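Long-range contact in TssK (Serratia sp. FS14, PDB 5Y0E), which probably serves as a baseplate component of the bacterial type VI secretion system, built as a trimer: residues A88-L100 and L166-L180. Residues are numbered along the deposited sequence; the frame is centred on the assembly and turned at random.
Sequences AIADNKTGENVVL and LGVTRVLEKRGDNSL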
loop_
_atom_site.group_PDB
_atom_site.type_symbol
_atom_site.label_atom_id
_atom_site.label_comp_id
_atom_site.label_asym_id
_atom_site.label_seq_id
_atom_site.Cartn_x
_atom_site.Cartn_y
_atom_site.Cartn_z
ATOM N N ALA A 88 -12.499 22.524 -31.633
ATOM C CA ALA A 88 -11.545 23.133 -32.540
ATOM C C ALA A 88 -10.667 24.100 -31.775
ATOM O O ALA A 88 -11.144 24.870 -30.942
ATOM C CB ALA A 88 -12.269 23.867 -33.663
ATOM N N ILE A 89 -9.385 24.001 -32.036
ATOM C CA ILE A 89 -8.422 24.845 -31.389
ATOM C C ILE A 89 -8.061 25.928 -32.367
ATOM O O ILE A 89 -7.742 25.671 -33.500
ATOM C CB ILE A 89 -7.187 24.050 -30.980
ATOM C CG1 ILE A 89 -7.545 23.060 -29.896
ATOM C CG2 ILE A 89 -6.145 24.969 -30.410
ATOM C CD1 ILE A 89 -8.090 23.720 -28.660
ATOM N N ALA A 90 -8.166 27.159 -31.920
ATOM C CA ALA A 90 -7.885 28.281 -32.773
ATOM C C ALA A 90 -6.425 28.354 -33.102
ATOM O O ALA A 90 -5.613 27.725 -32.473
ATOM C CB ALA A 90 -8.334 29.558 -32.115
ATOM N N ASP A 91 -6.079 29.196 -34.056
ATOM C CA ASP A 91 -4.700 29.328 -34.493
ATOM C C ASP A 91 -3.706 29.795 -33.425
ATOM O O ASP A 91 -2.531 29.445 -33.477
ATOM C CB ASP A 91 -4.634 30.229 -35.716
ATOM C CG ASP A 91 -5.249 29.595 -36.946
ATOM O OD1 ASP A 91 -4.957 28.430 -37.230
ATOM O OD2 ASP A 91 -6.020 30.271 -37.650
ATOM N N ASN A 92 -4.177 30.577 -32.464
ATOM C CA ASN A 92 -3.314 31.239 -31.522
ATOM C C ASN A 92 -3.178 30.538 -30.187
ATOM O O ASN A 92 -2.233 30.790 -29.463
ATOM C CB ASN A 92 -3.809 32.675 -31.295
ATOM C CG ASN A 92 -3.580 33.585 -32.498
ATOM O OD1 ASN A 92 -2.710 33.320 -33.326
ATOM N ND2 ASN A 92 -4.336 34.672 -32.577
ATOM N N LYS A 93 -4.101 29.654 -29.844
ATOM C CA LYS A 93 -4.021 29.025 -28.544
ATOM C C LYS A 93 -2.801 28.170 -28.537
ATOM O O LYS A 93 -2.526 27.465 -29.490
ATOM C CB LYS A 93 -5.273 28.214 -28.224
ATOM C CG LYS A 93 -6.540 29.040 -28.187
ATOM C CD LYS A 93 -6.494 30.059 -27.071
ATOM C CE LYS A 93 -7.783 30.849 -26.969
ATOM N NZ LYS A 93 -7.719 31.866 -25.884
ATOM N N THR A 94 -2.019 28.291 -27.485
ATOM C CA THR A 94 -0.815 27.507 -27.359
ATOM C C THR A 94 -0.584 27.410 -25.880
ATOM O O THR A 94 -0.771 28.365 -25.160
ATOM C CB THR A 94 0.363 28.160 -28.109
ATOM O OG1 THR A 94 0.245 27.885 -29.505
ATOM C CG2 THR A 94 1.670 27.606 -27.656
ATOM N N GLY A 95 -0.226 26.238 -25.410
ATOM C CA GLY A 95 -0.015 26.082 -24.001
ATOM C C GLY A 95 -1.295 26.327 -23.252
ATOM O O GLY A 95 -1.301 26.987 -22.245
ATOM N N GLU A 96 -2.394 25.808 -23.755
ATOM C CA GLU A 96 -3.664 25.970 -23.070
ATOM C C GLU A 96 -4.218 24.611 -22.657
ATOM O O GLU A 96 -4.002 23.602 -23.329
ATOM C CB GLU A 96 -4.659 26.710 -23.953
ATOM C CG GLU A 96 -6.003 26.936 -23.301
ATOM C CD GLU A 96 -6.193 28.355 -22.849
ATOM O OE1 GLU A 96 -5.658 29.263 -23.513
ATOM O OE2 GLU A 96 -6.877 28.561 -21.829
ATOM N N ASN A 97 -4.925 24.585 -21.537
ATOM C CA ASN A 97 -5.491 23.348 -21.022
ATOM C C ASN A 97 -6.892 23.124 -21.564
ATOM O O ASN A 97 -7.712 24.039 -21.581
ATOM C CB ASN A 97 -5.519 23.367 -19.502
ATOM C CG ASN A 97 -4.203 22.995 -18.912
ATOM O OD1 ASN A 97 -3.453 22.242 -19.510
ATOM N ND2 ASN A 97 -3.913 23.503 -17.733
ATOM N N VAL A 98 -7.155 21.897 -21.997
ATOM C CA VAL A 98 -8.460 21.458 -22.465
ATOM C C VAL A 98 -9.089 20.558 -21.410
ATOM O O VAL A 98 -8.436 19.659 -20.879
ATOM C CB VAL A 98 -8.330 20.712 -23.803
ATOM C CG1 VAL A 98 -9.688 20.436 -24.384
ATOM C CG2 VAL A 98 -7.507 21.516 -24.755
ATOM N N VAL A 99 -10.370 20.772 -21.142
ATOM C CA VAL A 99 -11.084 20.055 -20.098
ATOM C C VAL A 99 -12.325 19.366 -20.651
ATOM O O VAL A 99 -12.820 19.681 -21.729
ATOM C CB VAL A 99 -11.501 20.987 -18.956
ATOM C CG1 VAL A 99 -10.301 21.662 -18.373
ATOM C CG2 VAL A 99 -12.501 21.997 -19.469
ATOM N N LEU A 100 -12.822 18.406 -19.880
ATOM C CA LEU A 100 -14.154 17.844 -20.057
ATOM C C LEU A 100 -15.040 18.450 -18.989
ATOM O O LEU A 100 -14.708 18.387 -17.811
ATOM C CB LEU A 100 -14.125 16.326 -19.934
ATOM C CG LEU A 100 -15.444 15.589 -20.128
ATOM C CD1 LEU A 100 -16.070 16.014 -21.425
ATOM C CD2 LEU A 100 -15.232 14.095 -20.107
ATOM N N LEU A 166 -13.029 18.047 -15.647
ATOM C CA LEU A 166 -11.855 17.218 -15.478
ATOM C C LEU A 166 -10.869 17.550 -16.584
ATOM O O LEU A 166 -11.257 17.688 -17.742
ATOM C CB LEU A 166 -12.210 15.726 -15.531
ATOM C CG LEU A 166 -13.271 15.139 -14.610
ATOM C CD1 LEU A 166 -13.566 13.725 -15.008
ATOM C CD2 LEU A 166 -12.819 15.187 -13.195
ATOM N N GLY A 167 -9.591 17.653 -16.244
ATOM C CA GLY A 167 -8.601 17.990 -17.246
ATOM C C GLY A 167 -8.310 16.817 -18.160
ATOM O O GLY A 167 -8.178 15.684 -17.717
ATOM N N VAL A 168 -8.181 17.099 -19.452
ATOM C CA VAL A 168 -7.977 16.069 -20.457
ATOM C C VAL A 168 -6.568 16.105 -21.034
ATOM O O VAL A 168 -5.949 15.057 -21.227
ATOM C CB VAL A 168 -9.031 16.191 -21.581
ATOM C CG1 VAL A 168 -8.748 15.203 -22.698
ATOM C CG2 VAL A 168 -10.430 16.018 -21.027
ATOM N N THR A 169 -6.050 17.295 -21.335
ATOM C CA THR A 169 -4.805 17.409 -22.073
ATOM C C THR A 169 -4.412 18.871 -22.179
ATOM O O THR A 169 -5.164 19.774 -21.810
ATOM C CB THR A 169 -4.928 16.791 -23.459
ATOM O OG1 THR A 169 -3.629 16.588 -23.998
ATOM C CG2 THR A 169 -5.720 17.680 -24.366
ATOM N N ARG A 170 -3.212 19.093 -22.696
ATOM C CA ARG A 170 -2.717 20.440 -22.947
ATOM C C ARG A 170 -2.207 20.538 -24.373
ATOM O O ARG A 170 -1.436 19.687 -24.830
ATOM C CB ARG A 170 -1.616 20.825 -21.968
ATOM C CG ARG A 170 -0.763 21.990 -22.427
ATOM C CD ARG A 170 0.262 22.386 -21.365
ATOM N NE ARG A 170 -0.308 23.307 -20.406
ATOM C CZ ARG A 170 0.080 24.566 -20.267
ATOM N NH1 ARG A 170 1.067 25.042 -21.012
ATOM N NH2 ARG A 170 -0.509 25.342 -19.369
ATOM N N VAL A 171 -2.652 21.564 -25.080
ATOM C CA VAL A 171 -2.143 21.852 -26.414
ATOM C C VAL A 171 -0.887 22.694 -26.275
ATOM O O VAL A 171 -0.909 23.759 -25.658
ATOM C CB VAL A 171 -3.186 22.571 -27.279
ATOM C CG1 VAL A 171 -2.638 22.724 -28.676
ATOM C CG2 VAL A 171 -4.484 21.801 -27.321
ATOM N N LEU A 172 0.211 22.210 -26.832
ATOM C CA LEU A 172 1.453 22.966 -26.802
ATOM C C LEU A 172 1.634 23.812 -28.049
ATOM O O LEU A 172 2.051 24.969 -27.960
ATOM C CB LEU A 172 2.643 22.025 -26.666
ATOM C CG LEU A 172 2.809 21.335 -25.324
ATOM C CD1 LEU A 172 3.983 20.390 -25.393
ATOM C CD2 LEU A 172 2.974 22.357 -24.219
ATOM N N GLU A 173 1.318 23.252 -29.206
ATOM C CA GLU A 173 1.618 23.882 -30.476
ATOM C C GLU A 173 0.604 23.411 -31.506
ATOM O O GLU A 173 0.220 22.237 -31.519
ATOM C CB GLU A 173 3.051 23.547 -30.909
ATOM C CG GLU A 173 3.296 23.576 -32.403
ATOM C CD GLU A 173 4.740 23.282 -32.761
ATOM O OE1 GLU A 173 5.641 24.011 -32.297
ATOM O OE2 GLU A 173 4.977 22.315 -33.504
ATOM N N LYS A 174 0.152 24.337 -32.345
ATOM C CA LYS A 174 -0.666 24.011 -33.502
ATOM C C LYS A 174 0.217 24.177 -34.722
ATOM O O LYS A 174 0.520 25.300 -35.123
ATOM C CB LYS A 174 -1.897 24.900 -33.584
ATOM C CG LYS A 174 -2.858 24.512 -34.685
ATOM C CD LYS A 174 -3.979 25.521 -34.769
ATOM C CE LYS A 174 -4.931 25.206 -35.897
ATOM N NZ LYS A 174 -6.041 26.196 -35.952
ATOM N N ARG A 175 0.629 23.061 -35.305
ATOM C CA ARG A 175 1.591 23.085 -36.385
ATOM C C ARG A 175 1.034 23.818 -37.597
ATOM O O ARG A 175 -0.132 24.204 -37.652
ATOM C CB ARG A 175 1.989 21.667 -36.770
ATOM C CG ARG A 175 2.633 20.912 -35.643
ATOM C CD ARG A 175 3.294 19.656 -36.141
ATOM N NE ARG A 175 4.016 18.980 -35.070
ATOM C CZ ARG A 175 3.525 17.957 -34.380
ATOM N NH1 ARG A 175 2.317 17.496 -34.666
ATOM N NH2 ARG A 175 4.240 17.393 -33.412
ATOM N N GLY A 176 1.907 24.010 -38.583
ATOM C CA GLY A 176 1.495 24.714 -39.780
ATOM C C GLY A 176 0.358 24.023 -40.498
ATOM O O GLY A 176 -0.542 24.678 -41.023
ATOM N N ASP A 177 0.378 22.695 -40.528
ATOM C CA ASP A 177 -0.660 21.913 -41.177
ATOM C C ASP A 177 -1.898 21.750 -40.322
ATOM O O ASP A 177 -2.641 20.788 -40.538
ATOM C CB ASP A 177 -0.123 20.536 -41.563
ATOM C CG ASP A 177 0.510 19.812 -40.396
ATOM O OD1 ASP A 177 0.100 20.049 -39.245
ATOM O OD2 ASP A 177 1.431 19.000 -40.618
ATOM N N ASN A 178 -2.118 22.628 -39.346
ATOM C CA ASN A 178 -3.270 22.628 -38.452
ATOM C C ASN A 178 -3.324 21.424 -37.510
ATOM O O ASN A 178 -4.225 21.360 -36.678
ATOM C CB ASN A 178 -4.592 22.723 -39.224
ATOM C CG ASN A 178 -4.931 24.134 -39.598
ATOM O OD1 ASN A 178 -4.134 25.047 -39.391
ATOM N ND2 ASN A 178 -6.112 24.330 -40.162
ATOM N N SER A 179 -2.397 20.479 -37.599
ATOM C CA SER A 179 -2.341 19.421 -36.610
ATOM C C SER A 179 -1.868 19.976 -35.276
ATOM O O SER A 179 -1.232 21.028 -35.200
ATOM C CB SER A 179 -1.406 18.311 -37.057
ATOM O OG SER A 179 -0.081 18.627 -36.696
ATOM N N LEU A 180 -2.183 19.247 -34.215
ATOM C CA LEU A 180 -1.856 19.663 -32.862
ATOM C C LEU A 180 -0.854 18.713 -32.240
ATOM O O LEU A 180 -0.935 17.503 -32.438
ATOM C CB LEU A 180 -3.094 19.718 -31.990
ATOM C CG LEU A 180 -4.294 20.524 -32.491
ATOM C CD1 LEU A 180 -5.530 20.023 -31.808
ATOM C CD2 LEU A 180 -4.109 21.988 -32.239
#
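Val98 and Thr169 lie side by side where two antiparallel strands, 96-103 and 163-174, meet inside a mixed beta-sheet, and their pairing illustrates how bulges let neighbouring strands change register without losing their bonds. Val98 N donates almost straight to Thr169 O (2.9 Å, 170°). Val98 O receives Val168 N, with a weak second bond from Thr169 N, so one carbonyl faces two residues: a classic beta bulge. Beyond it Leu100 and Leu166 exchange both backbone bonds. The extra residue, Val168, turns its CG2 to Leu100 CB (3.9 Å). At the other end Gly95 and Glu96 both face Val171 O in a G1 bulge, where the Gly95 bond is weak and glycine accommodates the positive phi of 63°.

On one side of the sheet the Arg170 chain, bent at chi3 (-86°), folds its guanidinium back over Gly95, whose O sits above the plane near the rim. NE also makes a weak bond to Asn97 OD1, the amide standing steeply to the guanidinium.

Past the strand pairing, the loop of residues 89-94 is tied to the second strand by Lys174. Its fully extended chain carries the ammonium to two oxygens, Ile89 O at 3.0 Å and, in a salt bridge, Asp91 OD1; NZ reaches OD1 from above the carboxylate plane, at 2.8 Å.

On the face that carries Val98 and Val171 an apolar cluster forms, joined to the strands that flank the pair: Leu155 of strand 142-155 touches Ile89, and Leu182 of strand 180-182 touches Val171. Within it Val171 CG2 meets Val98 CG2 (4.0 Å) and approaches Ile89 CG1 tip to tip, while Ile89 CB rests on Leu180 CD2 (3.9 Å).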